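Local coordinates for hemoglobin-like protein (Methylacidiphilum infernorum, PDB 4NK2), which binds heme as a group II truncated hemoglobin and probably binds and carries oxygen, at residues K52-A57 with V148-S153; V69-L74 with S92-S97; F100-E103 with G107-Y110. All blocks are in the same frame, centred on the assembly; numbering follows the deposited sequence. Where two conformers were deposited one is given.

Interaction 1 of 3, residues K52-A57 with V148-S153; sequences KKVYLA and VHFPLS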
loop_
_atom_site.group_PDB
_atom_site.type_symbol
_atom_site.label_atom_id
_atom_site.label_comp_id
_atom_site.label_asym_id
_atom_site.label_seq_id
_atom_site.Cartn_x
_atom_site.Cartn_y
_atom_site.Cartn_z
ATOM N N LYS A 52 30.813 7.317 4.134
ATOM C CA LYS A 52 31.205 8.493 4.907
ATOM C C LYS A 52 31.856 9.579 4.052
ATOM O O LYS A 52 31.964 10.729 4.489
ATOM C CB LYS A 52 32.160 8.087 6.034
ATOM C CG LYS A 52 32.591 9.236 6.949
ATOM C CD LYS A 52 33.235 8.681 8.228
ATOM C CE LYS A 52 33.638 9.778 9.209
ATOM N NZ LYS A 52 34.319 9.218 10.421
ATOM N N LYS A 53 32.287 9.225 2.854
ATOM C CA LYS A 53 32.835 10.199 1.933
ATOM C C LYS A 53 31.868 11.338 1.685
ATOM O O LYS A 53 32.287 12.443 1.463
ATOM C CB LYS A 53 33.212 9.545 0.606
ATOM C CG LYS A 53 34.259 8.471 0.722
ATOM C CD LYS A 53 34.804 8.074 -0.625
ATOM C CE LYS A 53 33.712 7.648 -1.574
ATOM N NZ LYS A 53 33.485 6.178 -1.547
ATOM N N VAL A 54 30.575 11.068 1.717
ATOM C CA VAL A 54 29.583 12.112 1.465
ATOM C C VAL A 54 29.690 13.216 2.511
ATOM O O VAL A 54 29.757 14.396 2.171
ATOM C CB VAL A 54 28.146 11.543 1.433
ATOM C CG1 VAL A 54 27.137 12.662 1.230
ATOM C CG2 VAL A 54 28.012 10.528 0.309
ATOM N N TYR A 55 29.701 12.834 3.788
ATOM C CA TYR A 55 29.858 13.791 4.880
ATOM C C TYR A 55 31.193 14.517 4.777
ATOM O O TYR A 55 31.290 15.713 5.061
ATOM C CB TYR A 55 29.806 13.062 6.219
ATOM C CG TYR A 55 30.146 13.920 7.424
ATOM C CD1 TYR A 55 29.278 14.914 7.872
ATOM C CD2 TYR A 55 31.324 13.710 8.136
ATOM C CE1 TYR A 55 29.591 15.691 8.991
ATOM C CE2 TYR A 55 31.641 14.468 9.247
ATOM C CZ TYR A 55 30.774 15.453 9.670
ATOM O OH TYR A 55 31.100 16.199 10.781
ATOM N N LEU A 56 32.229 13.782 4.390
ATOM C CA LEU A 56 33.560 14.368 4.252
ATOM C C LEU A 56 33.576 15.440 3.157
ATOM O O LEU A 56 34.116 16.532 3.355
ATOM C CB LEU A 56 34.574 13.270 3.947
ATOM C CG LEU A 56 35.435 12.715 5.092
ATOM C CD1 LEU A 56 34.930 13.098 6.448
ATOM C CD2 LEU A 56 35.563 11.205 4.993
ATOM N N ALA A 57 32.961 15.137 2.014
ATOM C CA ALA A 57 32.909 16.077 0.889
ATOM C C ALA A 57 31.977 17.262 1.140
ATOM O O ALA A 57 32.305 18.406 0.826
ATOM C CB ALA A 57 32.502 15.347 -0.396
ATOM N N VAL A 148 21.866 23.865 -4.111
ATOM C CA VAL A 148 22.859 24.080 -3.063
ATOM C C VAL A 148 24.264 23.668 -3.519
ATOM O O VAL A 148 25.208 23.679 -2.726
ATOM C CB VAL A 148 22.513 23.316 -1.756
ATOM C CG1 VAL A 148 21.095 23.641 -1.297
ATOM C CG2 VAL A 148 22.670 21.808 -1.957
ATOM N N HIS A 149 24.396 23.297 -4.786
ATOM C CA HIS A 149 25.696 22.921 -5.343
ATOM C C HIS A 149 26.340 21.773 -4.567
ATOM O O HIS A 149 27.530 21.818 -4.211
ATOM C CB HIS A 149 26.630 24.147 -5.395
ATOM C CG HIS A 149 25.944 25.395 -5.861
ATOM N ND1 HIS A 149 25.232 25.453 -7.043
ATOM C CD2 HIS A 149 25.832 26.620 -5.294
ATOM C CE1 HIS A 149 24.713 26.662 -7.183
ATOM N NE2 HIS A 149 25.075 27.393 -6.141
ATOM N N PHE A 150 25.546 20.736 -4.308
ATOM C CA PHE A 150 26.064 19.521 -3.697
ATOM C C PHE A 150 27.275 19.054 -4.507
ATOM O O PHE A 150 27.236 19.036 -5.737
ATOM C CB PHE A 150 24.983 18.446 -3.695
ATOM C CG PHE A 150 25.198 17.382 -2.669
ATOM C CD1 PHE A 150 24.885 17.624 -1.332
ATOM C CD2 PHE A 150 25.691 16.131 -3.036
ATOM C CE1 PHE A 150 25.069 16.641 -0.375
ATOM C CE2 PHE A 150 25.873 15.135 -2.088
ATOM C CZ PHE A 150 25.563 15.386 -0.751
ATOM N N PRO A 151 28.356 18.674 -3.814
ATOM C CA PRO A 151 29.628 18.367 -4.489
ATOM C C PRO A 151 29.461 17.275 -5.548
ATOM O O PRO A 151 28.866 16.221 -5.286
ATOM C CB PRO A 151 30.523 17.879 -3.346
ATOM C CG PRO A 151 29.907 18.475 -2.088
ATOM C CD PRO A 151 28.430 18.499 -2.351
ATOM N N LEU A 152 29.990 17.514 -6.744
ATOM C CA LEU A 152 29.732 16.604 -7.853
ATOM C C LEU A 152 30.297 15.204 -7.603
ATOM O O LEU A 152 29.807 14.224 -8.166
ATOM C CB LEU A 152 30.280 17.190 -9.165
ATOM C CG LEU A 152 29.572 18.455 -9.672
ATOM C CD1 LEU A 152 30.323 19.070 -10.858
ATOM C CD2 LEU A 152 28.114 18.166 -10.059
ATOM N N SER A 153 31.317 15.107 -6.754
ATOM C CA SER A 153 31.989 13.828 -6.511
ATOM C C SER A 153 31.093 12.811 -5.802
ATOM O O SER A 153 31.285 11.599 -5.940
ATOM C CB SER A 153 33.238 14.040 -5.665
ATOM O OG SER A 153 32.895 14.588 -4.401
#
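Phe150 and Val54 meet where the first turn of helix 53-75 faces the loop that joins helix 131-147 to helix 155-165. From CB, the Phe150 side chain runs with CG anti to the backbone N (chi1 -158°), which carries the ring out of the loop toward the helix. On the way, one face of the ring is overlaid near its rim by CD of the following Pro151, 3.4 Å above the plane. At the far end CZ reaches CG1 of Val54 at 3.7 Å; the methyl lies at the ring edge, close to its plane, and the two side chains cross at about a right angle. The loop itself begins with a Schellman motif: His149, with positive phi, ends the helical conformation, so that the chain turns off helix 131-147 and brings Phe150 and Pro151 round to the start of helix 53-75 of the globin fold. Leu63, farther along helix 53-75, and Phe158 of helix 155-165 also pack on this ring. Beside it, Pro151 CG lies 3.8 Å from the backbone O of Ala57, and the CB atoms of the two residues stand 4.4 Å apart. Ser153 OG approaches Ala57 CB at 4.1 Å.

Interaction 2 of 3, residues V69-L74 with S92-S97; sequences VHHENL and SLVKRS. With HEM (protoporphyrin IX containing Fe), chain C.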
loop_
_atom_site.group_PDB
_atom_site.type_symbol
_atom_site.label_atom_id
_atom_site.label_comp_id
_atom_site.label_asym_id
_atom_site.label_seq_id
_atom_site.Cartn_x
_atom_site.Cartn_y
_atom_site.Cartn_z
ATOM N N VAL A 69 16.533 23.294 2.120
ATOM C CA VAL A 69 16.065 23.666 0.787
ATOM C C VAL A 69 15.091 22.627 0.229
ATOM O O VAL A 69 14.092 22.975 -0.414
ATOM C CB VAL A 69 17.260 23.892 -0.176
ATOM C CG1 VAL A 69 16.784 24.008 -1.621
ATOM C CG2 VAL A 69 18.039 25.141 0.243
ATOM N N HIS A 70 15.359 21.348 0.474
ATOM C CA HIS A 70 14.454 20.314 -0.032
ATOM C C HIS A 70 13.069 20.588 0.540
ATOM O O HIS A 70 12.053 20.481 -0.150
ATOM C CB HIS A 70 14.939 18.907 0.364
ATOM C CG HIS A 70 14.000 17.802 -0.031
ATOM N ND1 HIS A 70 13.551 16.854 0.865
ATOM C CD2 HIS A 70 13.432 17.490 -1.222
ATOM C CE1 HIS A 70 12.740 16.010 0.244
ATOM N NE2 HIS A 70 12.656 16.375 -1.025
ATOM N N HIS A 71 13.044 20.925 1.816
ATOM C CA HIS A 71 11.713 21.212 2.429
ATOM C C HIS A 71 11.084 22.472 1.907
ATOM O O HIS A 71 9.897 22.434 1.699
ATOM C CB HIS A 71 11.833 21.203 3.956
ATOM C CG HIS A 71 11.746 19.827 4.547
ATOM N ND1 HIS A 71 10.546 19.250 4.893
ATOM C CD2 HIS A 71 12.700 18.906 4.819
ATOM C CE1 HIS A 71 10.761 18.038 5.369
ATOM N NE2 HIS A 71 12.061 17.801 5.333
ATOM N N GLU A 72 11.835 23.501 1.570
ATOM C CA GLU A 72 11.259 24.686 0.927
ATOM C C GLU A 72 10.594 24.279 -0.391
ATOM O O GLU A 72 9.480 24.720 -0.702
ATOM C CB GLU A 72 12.324 25.768 0.718
ATOM C CG GLU A 72 12.819 26.361 2.030
ATOM C CD GLU A 72 14.057 27.209 1.864
ATOM O OE1 GLU A 72 14.445 27.486 0.710
ATOM O OE2 GLU A 72 14.649 27.594 2.891
ATOM N N ASN A 73 11.264 23.420 -1.160
ATOM C CA ASN A 73 10.707 22.924 -2.415
ATOM C C ASN A 73 9.415 22.133 -2.163
ATOM O O ASN A 73 8.415 22.317 -2.850
ATOM C CB ASN A 73 11.737 22.055 -3.161
ATOM C CG ASN A 73 12.918 22.873 -3.700
ATOM O OD1 ASN A 73 12.852 24.104 -3.752
ATOM N ND2 ASN A 73 13.999 22.189 -4.102
ATOM N N LEU A 74 9.450 21.243 -1.178
ATOM C CA LEU A 74 8.267 20.461 -0.826
ATOM C C LEU A 74 7.052 21.338 -0.493
ATOM O O LEU A 74 5.925 20.998 -0.867
ATOM C CB LEU A 74 8.574 19.524 0.345
ATOM C CG LEU A 74 9.389 18.277 0.022
ATOM C CD1 LEU A 74 9.772 17.574 1.313
ATOM C CD2 LEU A 74 8.593 17.335 -0.886
ATOM N N SER A 92 10.702 21.397 13.883
ATOM C CA SER A 92 10.969 20.091 14.470
ATOM C C SER A 92 11.270 19.055 13.398
ATOM O O SER A 92 12.282 18.362 13.468
ATOM C CB SER A 92 9.775 19.632 15.314
ATOM O OG SER A 92 9.481 20.604 16.295
ATOM N N LEU A 93 10.396 18.944 12.402
ATOM C CA LEU A 93 10.579 17.929 11.363
ATOM C C LEU A 93 11.810 18.187 10.490
ATOM O O LEU A 93 12.531 17.253 10.151
ATOM C CB LEU A 93 9.315 17.782 10.506
ATOM C CG LEU A 93 8.070 17.298 11.258
ATOM C CD1 LEU A 93 6.858 17.173 10.342
ATOM C CD2 LEU A 93 8.335 15.972 11.949
ATOM N N VAL A 94 12.054 19.438 10.111
ATOM C CA VAL A 94 13.247 19.737 9.325
ATOM C C VAL A 94 14.503 19.330 10.085
ATOM O O VAL A 94 15.456 18.811 9.492
ATOM C CB VAL A 94 13.331 21.218 8.917
ATOM C CG1 VAL A 94 14.701 21.513 8.266
ATOM C CG2 VAL A 94 12.204 21.567 7.941
ATOM N N LYS A 95 14.514 19.566 11.389
ATOM C CA LYS A 95 15.626 19.176 12.241
ATOM C C LYS A 95 15.862 17.680 12.279
ATOM O O LYS A 95 16.978 17.242 12.147
ATOM C CB LYS A 95 15.424 19.683 13.660
ATOM C CG LYS A 95 16.713 19.866 14.422
ATOM C CD LYS A 95 16.569 19.464 15.855
ATOM C CE LYS A 95 17.926 19.373 16.515
ATOM N NZ LYS A 95 18.225 18.003 17.001
ATOM N N ARG A 96 14.805 16.912 12.483
ATOM C CA ARG A 96 14.885 15.452 12.479
ATOM C C ARG A 96 15.425 14.930 11.152
ATOM O O ARG A 96 16.280 14.050 11.134
ATOM C CB ARG A 96 13.500 14.832 12.716
ATOM C CG ARG A 96 12.901 15.133 14.085
ATOM C CD ARG A 96 11.484 14.600 14.181
ATOM N NE ARG A 96 10.815 15.143 15.354
ATOM C CZ ARG A 96 9.574 14.831 15.714
ATOM N NH1 ARG A 96 8.870 13.974 14.989
ATOM N NH2 ARG A 96 9.048 15.370 16.801
ATOM N N SER A 97 14.908 15.440 10.036
ATOM C CA SER A 97 15.388 14.981 8.734
ATOM C C SER A 97 16.844 15.333 8.529
ATOM O O SER A 97 17.611 14.547 7.954
ATOM C CB SER A 97 14.568 15.593 7.597
ATOM O OG SER A 97 13.275 15.031 7.561
HETATM C CHA HEM C . 9.162 12.453 8.292
HETATM C CHB HEM C . 7.104 12.808 3.930
HETATM C CHC HEM C . 10.505 9.816 2.119
HETATM C CHD HEM C . 13.220 11.097 5.961
HETATM C C1A HEM C . 8.244 12.747 7.315
HETATM C C2A HEM C . 6.935 13.370 7.494
HETATM C C3A HEM C . 6.380 13.460 6.267
HETATM C C4A HEM C . 7.305 12.899 5.292
HETATM C CMA HEM C . 5.006 14.059 5.890
HETATM C CAA HEM C . 6.322 13.823 8.852
HETATM C CBA HEM C . 5.410 12.680 9.346
HETATM C CGA HEM C . 4.731 12.893 10.696
HETATM O O1A HEM C . 3.504 12.607 10.809
HETATM O O2A HEM C . 5.381 13.331 11.684
HETATM C C1B HEM C . 7.765 11.958 3.057
HETATM C C2B HEM C . 7.340 11.561 1.724
HETATM C C3B HEM C . 8.276 10.735 1.222
HETATM C C4B HEM C . 9.339 10.573 2.209
HETATM C CMB HEM C . 6.060 12.014 0.991
HETATM C CAB HEM C . 8.207 10.085 -0.172
HETATM C CBB HEM C . 9.011 9.055 -0.462
HETATM C C1C HEM C . 11.582 9.933 2.978
HETATM C C2C HEM C . 12.919 9.377 2.815
HETATM C C3C HEM C . 13.656 9.730 3.887
HETATM C C4C HEM C . 12.824 10.533 4.764
HETATM C CMC HEM C . 13.387 8.509 1.626
HETATM C CAC HEM C . 15.139 9.401 4.178
HETATM C CBC HEM C . 15.979 9.028 3.203
HETATM C C1D HEM C . 12.391 11.459 6.998
HETATM C C2D HEM C . 12.758 11.572 8.401
HETATM C C3D HEM C . 11.486 12.007 9.111
HETATM C C4D HEM C . 10.475 12.102 8.083
HETATM C CMD HEM C . 14.137 11.336 9.067
HETATM C CAD HEM C . 11.315 12.253 10.627
HETATM C CBD HEM C . 11.081 10.884 11.274
HETATM C CGD HEM C . 10.909 11.110 12.759
HETATM O O1D HEM C . 9.848 11.647 13.159
HETATM O O2D HEM C . 11.838 10.763 13.536
HETATM N NA HEM C . 8.431 12.482 5.972
HETATM N NB HEM C . 8.981 11.336 3.301
HETATM N NC HEM C . 11.582 10.632 4.178
HETATM N ND HEM C . 11.050 11.777 6.859
HETATM FE FE HEM C . 9.990 11.465 5.089
#
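His71 and Val94 meet between segments 69-74 and 92-97, the imidazole lying against a methyl group. Val94 CG2 sits over one face of the ring, 4.1 Å from its centroid and 22° off the normal, a CH-pi contact displaced toward His71 CG, from which the methyl is 3.8 Å away. The two side chains slide past each other in opposite directions. Leu74 CD1, from the next turn of the same helix as His71, lies over the opposite face, so the imidazole is held between two aliphatic groups. His71 was modelled in two conformers, and this account applies to one of them.

At the ring edge, Ser97 OG lies near the imidazole plane, 3.8 Å from His71 NE2, too far for a hydrogen bond. This edge faces the heme pocket of the globin fold, where helix 87-104 runs beside the porphyrin and His124 binds the iron axially.

Contacts to the heme come from helix 87-104. Turned anti to the carbonyl carbon (chi1 -71°), the hydroxyl of Ser97 is directed at the porphyrin, with OG 3.6 Å from C2D, while Leu93 CD1 packs at 3.7 Å against CAA, the first carbon of one propionate.

The charged contact belongs to Arg96. Its chain extends from CG to NE, and NH1 donates to O1D of the second propionate at 3.1 Å with an N-H...O angle of 145°; the oxygen lies at the edge of the guanidinium, near its plane. Arg115, whose NE also bonds the heme, brings a second guanidinium close to Arg96, two positive groups gathered beside the propionates.

Interaction 3 of 3, residues F100-E103 with G107-Y110; sequences FVVE and GPPY. With HEM (protoporphyrin IX containing Fe), chain C.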
loop_
_atom_site.group_PDB
_atom_site.type_symbol
_atom_site.label_atom_id
_atom_site.label_comp_id
_atom_site.label_asym_id
_atom_site.label_seq_id
_atom_site.Cartn_x
_atom_site.Cartn_y
_atom_site.Cartn_z
ATOM N N PHE A 100 18.965 13.086 10.559
ATOM C CA PHE A 100 19.020 11.777 9.904
ATOM C C PHE A 100 19.999 11.780 8.715
ATOM O O PHE A 100 20.837 10.888 8.570
ATOM C CB PHE A 100 17.619 11.360 9.435
ATOM C CG PHE A 100 17.565 9.991 8.802
ATOM C CD1 PHE A 100 17.673 8.843 9.580
ATOM C CD2 PHE A 100 17.391 9.854 7.434
ATOM C CE1 PHE A 100 17.628 7.576 9.000
ATOM C CE2 PHE A 100 17.355 8.593 6.842
ATOM C CZ PHE A 100 17.466 7.450 7.632
ATOM N N VAL A 101 19.878 12.779 7.849
ATOM C CA VAL A 101 20.736 12.868 6.669
ATOM C C VAL A 101 22.202 13.010 7.048
ATOM O O VAL A 101 23.069 12.348 6.462
ATOM C CB VAL A 101 20.338 14.061 5.779
ATOM C CG1 VAL A 101 21.434 14.361 4.757
ATOM C CG2 VAL A 101 18.980 13.780 5.078
ATOM N N VAL A 102 22.496 13.893 7.999
ATOM C CA VAL A 102 23.879 14.087 8.435
ATOM C C VAL A 102 24.445 12.773 8.970
ATOM O O VAL A 102 25.560 12.384 8.635
ATOM C CB VAL A 102 23.981 15.173 9.517
ATOM C CG1 VAL A 102 25.373 15.168 10.145
ATOM C CG2 VAL A 102 23.669 16.548 8.937
ATOM N N GLU A 103 23.671 12.075 9.795
ATOM C CA GLU A 103 24.148 10.816 10.370
ATOM C C GLU A 103 24.367 9.756 9.303
ATOM O O GLU A 103 25.424 9.102 9.249
ATOM C CB GLU A 103 23.169 10.296 11.439
ATOM C CG GLU A 103 23.583 8.926 11.995
ATOM C CD GLU A 103 22.823 8.519 13.269
ATOM O OE1 GLU A 103 22.001 9.318 13.786
ATOM O OE2 GLU A 103 23.060 7.385 13.757
ATOM N N GLY A 107 28.120 11.484 9.281
ATOM C CA GLY A 107 28.386 12.480 10.305
ATOM C C GLY A 107 28.077 11.942 11.694
ATOM O O GLY A 107 27.812 10.749 11.847
ATOM N N PRO A 108 28.110 12.815 12.715
ATOM C CA PRO A 108 27.809 12.364 14.078
ATOM C C PRO A 108 26.393 11.783 14.162
ATOM O O PRO A 108 25.559 12.077 13.307
ATOM C CB PRO A 108 27.906 13.655 14.902
ATOM C CG PRO A 108 28.863 14.534 14.105
ATOM C CD PRO A 108 28.487 14.243 12.673
ATOM N N PRO A 109 26.125 10.957 15.184
ATOM C CA PRO A 109 24.868 10.199 15.241
ATOM C C PRO A 109 23.708 11.022 15.805
ATOM O O PRO A 109 23.010 10.577 16.735
ATOM C CB PRO A 109 25.221 9.027 16.174
ATOM C CG PRO A 109 26.236 9.602 17.115
ATOM C CD PRO A 109 27.030 10.618 16.301
ATOM N N TYR A 110 23.483 12.202 15.233
ATOM C CA TYR A 110 22.458 13.108 15.750
ATOM C C TYR A 110 21.073 12.467 15.827
ATOM O O TYR A 110 20.296 12.778 16.733
ATOM C CB TYR A 110 22.369 14.371 14.888
ATOM C CG TYR A 110 23.607 15.240 14.891
ATOM C CD1 TYR A 110 23.987 15.941 16.031
ATOM C CD2 TYR A 110 24.365 15.405 13.739
ATOM C CE1 TYR A 110 25.112 16.755 16.026
ATOM C CE2 TYR A 110 25.485 16.219 13.727
ATOM C CZ TYR A 110 25.854 16.888 14.875
ATOM O OH TYR A 110 26.969 17.701 14.871
HETATM C CHA HEM C . 9.162 12.453 8.292
HETATM C CHB HEM C . 7.104 12.808 3.930
HETATM C CHC HEM C . 10.505 9.816 2.119
HETATM C CHD HEM C . 13.220 11.097 5.961
HETATM C C1A HEM C . 8.244 12.747 7.315
HETATM C C2A HEM C . 6.935 13.370 7.494
HETATM C C3A HEM C . 6.380 13.460 6.267
HETATM C C4A HEM C . 7.305 12.899 5.292
HETATM C CMA HEM C . 5.006 14.059 5.890
HETATM C CAA HEM C . 6.322 13.823 8.852
HETATM C CBA HEM C . 5.410 12.680 9.346
HETATM C CGA HEM C . 4.731 12.893 10.696
HETATM O O1A HEM C . 3.504 12.607 10.809
HETATM O O2A HEM C . 5.381 13.331 11.684
HETATM C C1B HEM C . 7.765 11.958 3.057
HETATM C C2B HEM C . 7.340 11.561 1.724
HETATM C C3B HEM C . 8.276 10.735 1.222
HETATM C C4B HEM C . 9.339 10.573 2.209
HETATM C CMB HEM C . 6.060 12.014 0.991
HETATM C CAB HEM C . 8.207 10.085 -0.172
HETATM C CBB HEM C . 9.011 9.055 -0.462
HETATM C C1C HEM C . 11.582 9.933 2.978
HETATM C C2C HEM C . 12.919 9.377 2.815
HETATM C C3C HEM C . 13.656 9.730 3.887
HETATM C C4C HEM C . 12.824 10.533 4.764
HETATM C CMC HEM C . 13.387 8.509 1.626
HETATM C CAC HEM C . 15.139 9.401 4.178
HETATM C CBC HEM C . 15.979 9.028 3.203
HETATM C C1D HEM C . 12.391 11.459 6.998
HETATM C C2D HEM C . 12.758 11.572 8.401
HETATM C C3D HEM C . 11.486 12.007 9.111
HETATM C C4D HEM C . 10.475 12.102 8.083
HETATM C CMD HEM C . 14.137 11.336 9.067
HETATM C CAD HEM C . 11.315 12.253 10.627
HETATM C CBD HEM C . 11.081 10.884 11.274
HETATM C CGD HEM C . 10.909 11.110 12.759
HETATM O O1D HEM C . 9.848 11.647 13.159
HETATM O O2D HEM C . 11.838 10.763 13.536
HETATM N NA HEM C . 8.431 12.482 5.972
HETATM N NB HEM C . 8.981 11.336 3.301
HETATM N NC HEM C . 11.582 10.632 4.178
HETATM N ND HEM C . 11.050 11.777 6.859
HETATM FE FE HEM C . 9.990 11.465 5.089
HETATM O O HOH W 1 27.606 8.047 10.940
#
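Gly107 N donates to Val102 O at 2.8 Å, with an N-H...O angle of 144°, a backbone bond that folds the chain back on the end of helix 87-104. A water extends the link by donating to both Glu103 O and Gly107 O, while Glu103 CA makes a CA-H...O contact with Pro108 O at 3.5 Å. Gly107 has no side chain, and a CB there would clash with Val102 CG1. Beyond it Pro109 is the centre of an inverse gamma turn, in which Tyr110 N bonds weakly to Pro108 O.

The helix end and its returning loop thus form a tight connection on the way from helix 87-104 to helix 120-124 of the globin fold, and the loop continues into the heme-binding Tyr111.

Among the side chains, Val102 CG1 stands anti to the backbone N (chi1 169°), which directs it to the edge of the Tyr110 ring, in its plane and 3.7 Å from Tyr110 CE2. Pro108 CB lies over one face of that ring, and Tyr110 OH bonds to Glu60 of helix 53-75. The extended Glu103 side chain crosses Pro109 at about a right angle: Glu103 OE1 comes 3.1 Å from Pro109 C and Glu103 OE2 3.6 Å from Pro109 CB. Its OE2 is hydrogen-bonded to Thr112 and its OE1 weakly to Tyr111 N, so one carboxylate ties down the loop that follows Pro109. An alanine here would remove the carboxylate and is likely to leave Thr112 OG1 and Tyr111 N without this acceptor, and the loop freer to shift. On another side of the helix, Phe100 CB packs against the heme methyl CMD at 3.5 Å.

Overall arrangement
Helix 53-75 joins interactions 1 and 2, whose centres lie about 19 Å apart, and the two touch where Val148 CG1 meets Val69 CG2 at 3.7 Å. Helix 87-104 carries interactions 2 and 3, centres about 15 Å apart; they have no direct touch beyond adjoining in sequence, yet both reach the heme, through Leu93, Arg96 and Ser97 in one and Phe100 in the other. Interactions 1 and 3, centres about 14 Å apart, meet through Tyr55, whose CD1 lies 3.6 Å from Gly107 CA. Along the chain, interaction 1 encloses the other two, which follow in series. It lies away from the pocket, with the Val54 side chain about 12 Å from the heme.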